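Local coordinates for dicer Related Helicase (PDB 6M6Q), which is an RLR-family helicase, represented here by its N-terminal domain, that probably hydrolyses ATP and acts on RNA, at residues L228-E239 with K258-L266. Residues are numbered along the deposited sequence; the frame is centred on the assembly and turned at random.
Sequences LSTDLVEDLLTE and KKWSLHKTL
Thr238 and Ser261 bring the two backbones together, their CA atoms 4.7 Å apart, where the chain leaves helix 231-236 and enters the helix beginning at Leu262. Just before this point Leu237 O receives a weak, bent hydrogen bond from Leu262 N (3.4 Å, 143° at the hydrogen) and a CA-H...O contact from Ser261. Ser261 is the N-cap of its helix: with chi1 at 69°, OG lies between the backbone N and the carbonyl carbon and accepts from Lys264 N at 3.1 Å.

Among the side chains, Leu237 CD2 meets Leu262 CD1 at 3.8 Å as the two leucines cross, while Leu237 CD1 reaches His263 CB. Leu228 CD2 sits over the centre of the His263 imidazole, 3.9 Å from the centroid and 13° off the ring normal, a CH-pi contact. With an alanine at Leu228 the CD2 methyl is gone, and the His263 ring is likely to lose the cover on that face and be held less firmly. Thr238 CG2 packs on Trp260 O (3.5 Å) and on Ser261 CB.

Beyond the pair, helix 33-42 supplies Trp34, which touches both Leu237 and Leu266, and Asp38, hydrogen-bonded to Ser229 N and Thr230 OG1. Helix 94-127 meets Leu236 and Leu262 through Arg117, and helix 210-221 places Phe221 against Trp260 and Lys264; the contact thus sets the residues flanking helix 231-236 against the N-terminal start of helix 262-271, within an all-helical domain.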
loop_
_atom_site.group_PDB
_atom_site.type_symbol
_atom_site.label_atom_id
_atom_site.label_comp_id
_atom_site.label_asym_id
_atom_site.label_seq_id
_atom_site.Cartn_x
_atom_site.Cartn_y
_atom_site.Cartn_z
ATOM N N LEU B 228 17.623 -11.580 13.258
ATOM C CA LEU B 228 18.353 -11.279 12.008
ATOM C C LEU B 228 19.830 -11.532 12.267
ATOM O O LEU B 228 20.263 -11.353 13.416
ATOM C CB LEU B 228 18.078 -9.837 11.572
ATOM C CG LEU B 228 16.597 -9.448 11.438
ATOM C CD1 LEU B 228 16.456 -7.960 11.133
ATOM C CD2 LEU B 228 15.890 -10.285 10.362
ATOM N N SER B 229 20.533 -12.029 11.255
ATOM C CA SER B 229 21.948 -12.459 11.311
ATOM C C SER B 229 22.874 -11.326 10.852
ATOM O O SER B 229 24.056 -11.370 11.247
ATOM C CB SER B 229 22.170 -13.698 10.486
ATOM O OG SER B 229 21.300 -14.743 10.881
ATOM N N THR B 230 22.390 -10.374 10.027
ATOM C CA THR B 230 23.247 -9.298 9.431
ATOM C C THR B 230 23.077 -7.980 10.204
ATOM O O THR B 230 21.984 -7.701 10.705
ATOM C CB THR B 230 23.024 -9.103 7.914
ATOM O OG1 THR B 230 21.798 -8.418 7.653
ATOM C CG2 THR B 230 23.056 -10.401 7.141
ATOM N N ASP B 231 24.130 -7.185 10.268
ATOM C CA ASP B 231 24.085 -5.817 10.838
ATOM C C ASP B 231 23.319 -4.920 9.868
ATOM O O ASP B 231 22.530 -4.073 10.353
ATOM C CB ASP B 231 25.496 -5.308 11.149
ATOM C CG ASP B 231 26.173 -6.086 12.273
ATOM O OD1 ASP B 231 26.776 -5.445 13.155
ATOM O OD2 ASP B 231 26.066 -7.329 12.271
ATOM N N LEU B 232 23.485 -5.157 8.554
ATOM C CA LEU B 232 22.951 -4.305 7.449
ATOM C C LEU B 232 21.427 -4.177 7.575
ATOM O O LEU B 232 20.923 -3.041 7.481
ATOM C CB LEU B 232 23.339 -4.930 6.107
ATOM C CG LEU B 232 23.039 -4.096 4.859
ATOM C CD1 LEU B 232 24.109 -4.319 3.802
ATOM C CD2 LEU B 232 21.660 -4.414 4.282
ATOM N N VAL B 233 20.723 -5.296 7.730
ATOM C CA VAL B 233 19.236 -5.338 7.761
ATOM C C VAL B 233 18.781 -4.862 9.142
ATOM O O VAL B 233 17.820 -4.092 9.221
ATOM C CB VAL B 233 18.697 -6.744 7.413
ATOM C CG1 VAL B 233 17.173 -6.822 7.542
ATOM C CG2 VAL B 233 19.135 -7.186 6.014
ATOM N N GLU B 234 19.505 -5.228 10.182
ATOM C CA GLU B 234 19.172 -4.833 11.569
ATOM C C GLU B 234 19.039 -3.302 11.675
ATOM O O GLU B 234 18.002 -2.856 12.160
ATOM C CB GLU B 234 20.222 -5.354 12.538
ATOM C CG GLU B 234 19.898 -5.016 13.979
ATOM C CD GLU B 234 18.694 -5.753 14.538
ATOM O OE1 GLU B 234 18.720 -7.023 14.521
ATOM O OE2 GLU B 234 17.726 -5.063 15.003
ATOM N N ASP B 235 20.071 -2.543 11.254
ATOM C CA ASP B 235 20.134 -1.056 11.404
ATOM C C ASP B 235 19.234 -0.379 10.350
ATOM O O ASP B 235 18.921 0.888 10.500
ATOM C CB ASP B 235 21.583 -0.559 11.330
ATOM C CG ASP B 235 22.060 -0.219 9.926
ATOM O OD1 ASP B 235 22.945 -0.944 9.418
ATOM O OD2 ASP B 235 21.569 0.794 9.363
ATOM N N LEU B 236 18.853 -1.116 9.326
ATOM C CA LEU B 236 17.962 -0.622 8.260
ATOM C C LEU B 236 16.543 -0.484 8.821
ATOM O O LEU B 236 15.837 0.434 8.381
ATOM C CB LEU B 236 18.050 -1.603 7.098
ATOM C CG LEU B 236 17.115 -1.361 5.927
ATOM C CD1 LEU B 236 17.441 -0.057 5.230
ATOM C CD2 LEU B 236 17.213 -2.517 4.949
ATOM N N LEU B 237 16.181 -1.314 9.808
ATOM C CA LEU B 237 14.802 -1.423 10.357
ATOM C C LEU B 237 14.694 -0.773 11.749
ATOM O O LEU B 237 13.562 -0.706 12.265
ATOM C CB LEU B 237 14.426 -2.908 10.422
ATOM C CG LEU B 237 14.569 -3.676 9.106
ATOM C CD1 LEU B 237 14.396 -5.170 9.318
ATOM C CD2 LEU B 237 13.574 -3.169 8.082
ATOM N N THR B 238 15.808 -0.343 12.354
ATOM C CA THR B 238 15.822 0.261 13.726
ATOM C C THR B 238 15.907 1.781 13.621
ATOM O O THR B 238 16.853 2.285 13.003
ATOM C CB THR B 238 16.933 -0.303 14.632
ATOM O OG1 THR B 238 18.208 -0.158 14.014
ATOM C CG2 THR B 238 16.732 -1.766 14.970
ATOM N N GLU B 239 14.948 2.468 14.239
ATOM C CA GLU B 239 14.870 3.956 14.353
ATOM C C GLU B 239 15.886 4.453 15.395
ATOM O O GLU B 239 16.965 4.918 14.972
ATOM C CB GLU B 239 13.447 4.367 14.750
ATOM C CG GLU B 239 12.888 3.575 15.936
ATOM C CD GLU B 239 12.070 2.335 15.577
ATOM O OE1 GLU B 239 12.495 1.581 14.676
ATOM O OE2 GLU B 239 11.007 2.130 16.198
ATOM N N LYS B 258 16.781 -2.363 24.093
ATOM C CA LYS B 258 16.368 -0.940 24.265
ATOM C C LYS B 258 15.651 -0.443 22.998
ATOM O O LYS B 258 14.686 0.346 23.133
ATOM C CB LYS B 258 17.586 -0.060 24.583
ATOM C CG LYS B 258 17.331 1.057 25.589
ATOM C CD LYS B 258 16.720 2.311 24.994
ATOM C CE LYS B 258 15.909 3.097 26.003
ATOM N NZ LYS B 258 15.329 4.321 25.405
ATOM N N LYS B 259 16.117 -0.870 21.818
ATOM C CA LYS B 259 15.608 -0.412 20.497
ATOM C C LYS B 259 14.717 -1.502 19.861
ATOM O O LYS B 259 15.136 -2.692 19.803
ATOM C CB LYS B 259 16.781 -0.041 19.587
ATOM C CG LYS B 259 17.521 1.233 19.980
ATOM C CD LYS B 259 18.555 1.694 18.958
ATOM C CE LYS B 259 17.989 2.638 17.912
ATOM N NZ LYS B 259 19.057 3.285 17.107
ATOM N N TRP B 260 13.544 -1.100 19.385
ATOM C CA TRP B 260 12.599 -1.949 18.612
ATOM C C TRP B 260 12.976 -1.925 17.132
ATOM O O TRP B 260 13.833 -1.116 16.764
ATOM C CB TRP B 260 11.180 -1.456 18.831
ATOM C CG TRP B 260 10.116 -2.455 18.513
ATOM C CD1 TRP B 260 9.307 -2.448 17.419
ATOM C CD2 TRP B 260 9.682 -3.564 19.330
ATOM N NE1 TRP B 260 8.413 -3.476 17.484
ATOM C CE2 TRP B 260 8.611 -4.175 18.643
ATOM C CE3 TRP B 260 10.079 -4.097 20.567
ATOM C CZ2 TRP B 260 7.946 -5.293 19.142
ATOM C CZ3 TRP B 260 9.411 -5.196 21.064
ATOM C CH2 TRP B 260 8.356 -5.780 20.361
ATOM N N SER B 261 12.394 -2.820 16.333
ATOM C CA SER B 261 12.630 -2.935 14.866
ATOM C C SER B 261 11.321 -3.289 14.153
ATOM O O SER B 261 10.367 -3.730 14.832
ATOM C CB SER B 261 13.697 -3.942 14.559
ATOM O OG SER B 261 13.261 -5.262 14.852
ATOM N N LEU B 262 11.273 -3.097 12.836
ATOM C CA LEU B 262 10.082 -3.413 12.018
ATOM C C LEU B 262 9.899 -4.932 11.984
ATOM O O LEU B 262 8.725 -5.385 11.902
ATOM C CB LEU B 262 10.258 -2.842 10.617
ATOM C CG LEU B 262 10.277 -1.325 10.532
ATOM C CD1 LEU B 262 10.676 -0.890 9.148
ATOM C CD2 LEU B 262 8.934 -0.742 10.906
ATOM N N HIS B 263 11.004 -5.682 12.099
ATOM C CA HIS B 263 11.010 -7.161 12.117
ATOM C C HIS B 263 10.382 -7.646 13.414
ATOM O O HIS B 263 9.598 -8.622 13.364
ATOM C CB HIS B 263 12.414 -7.742 11.926
ATOM C CG HIS B 263 12.430 -9.233 11.995
ATOM N ND1 HIS B 263 11.725 -10.025 11.101
ATOM C CD2 HIS B 263 13.061 -10.084 12.833
ATOM C CE1 HIS B 263 11.939 -11.290 11.381
ATOM N NE2 HIS B 263 12.746 -11.355 12.441
ATOM N N LYS B 264 10.624 -6.937 14.510
ATOM C CA LYS B 264 10.048 -7.295 15.821
ATOM C C LYS B 264 8.527 -7.118 15.783
ATOM O O LYS B 264 7.838 -7.985 16.331
ATOM C CB LYS B 264 10.714 -6.506 16.943
ATOM C CG LYS B 264 11.999 -7.143 17.445
ATOM C CD LYS B 264 12.580 -6.498 18.670
ATOM C CE LYS B 264 13.821 -7.208 19.146
ATOM N NZ LYS B 264 14.873 -7.197 18.107
ATOM N N THR B 265 8.031 -6.091 15.097
ATOM C CA THR B 265 6.576 -5.805 14.969
ATOM C C THR B 265 5.915 -6.958 14.196
ATOM O O THR B 265 4.887 -7.475 14.665
ATOM C CB THR B 265 6.303 -4.459 14.282
ATOM O OG1 THR B 265 6.991 -3.405 14.959
ATOM C CG2 THR B 265 4.825 -4.122 14.239
ATOM N N LEU B 266 6.512 -7.376 13.080
ATOM C CA LEU B 266 5.955 -8.449 12.219
ATOM C C LEU B 266 5.998 -9.786 12.969
ATOM O O LEU B 266 5.014 -10.576 12.835
ATOM C CB LEU B 266 6.742 -8.512 10.904
ATOM C CG LEU B 266 6.636 -7.265 10.026
ATOM C CD1 LEU B 266 7.252 -7.514 8.668
ATOM C CD2 LEU B 266 5.193 -6.806 9.883
#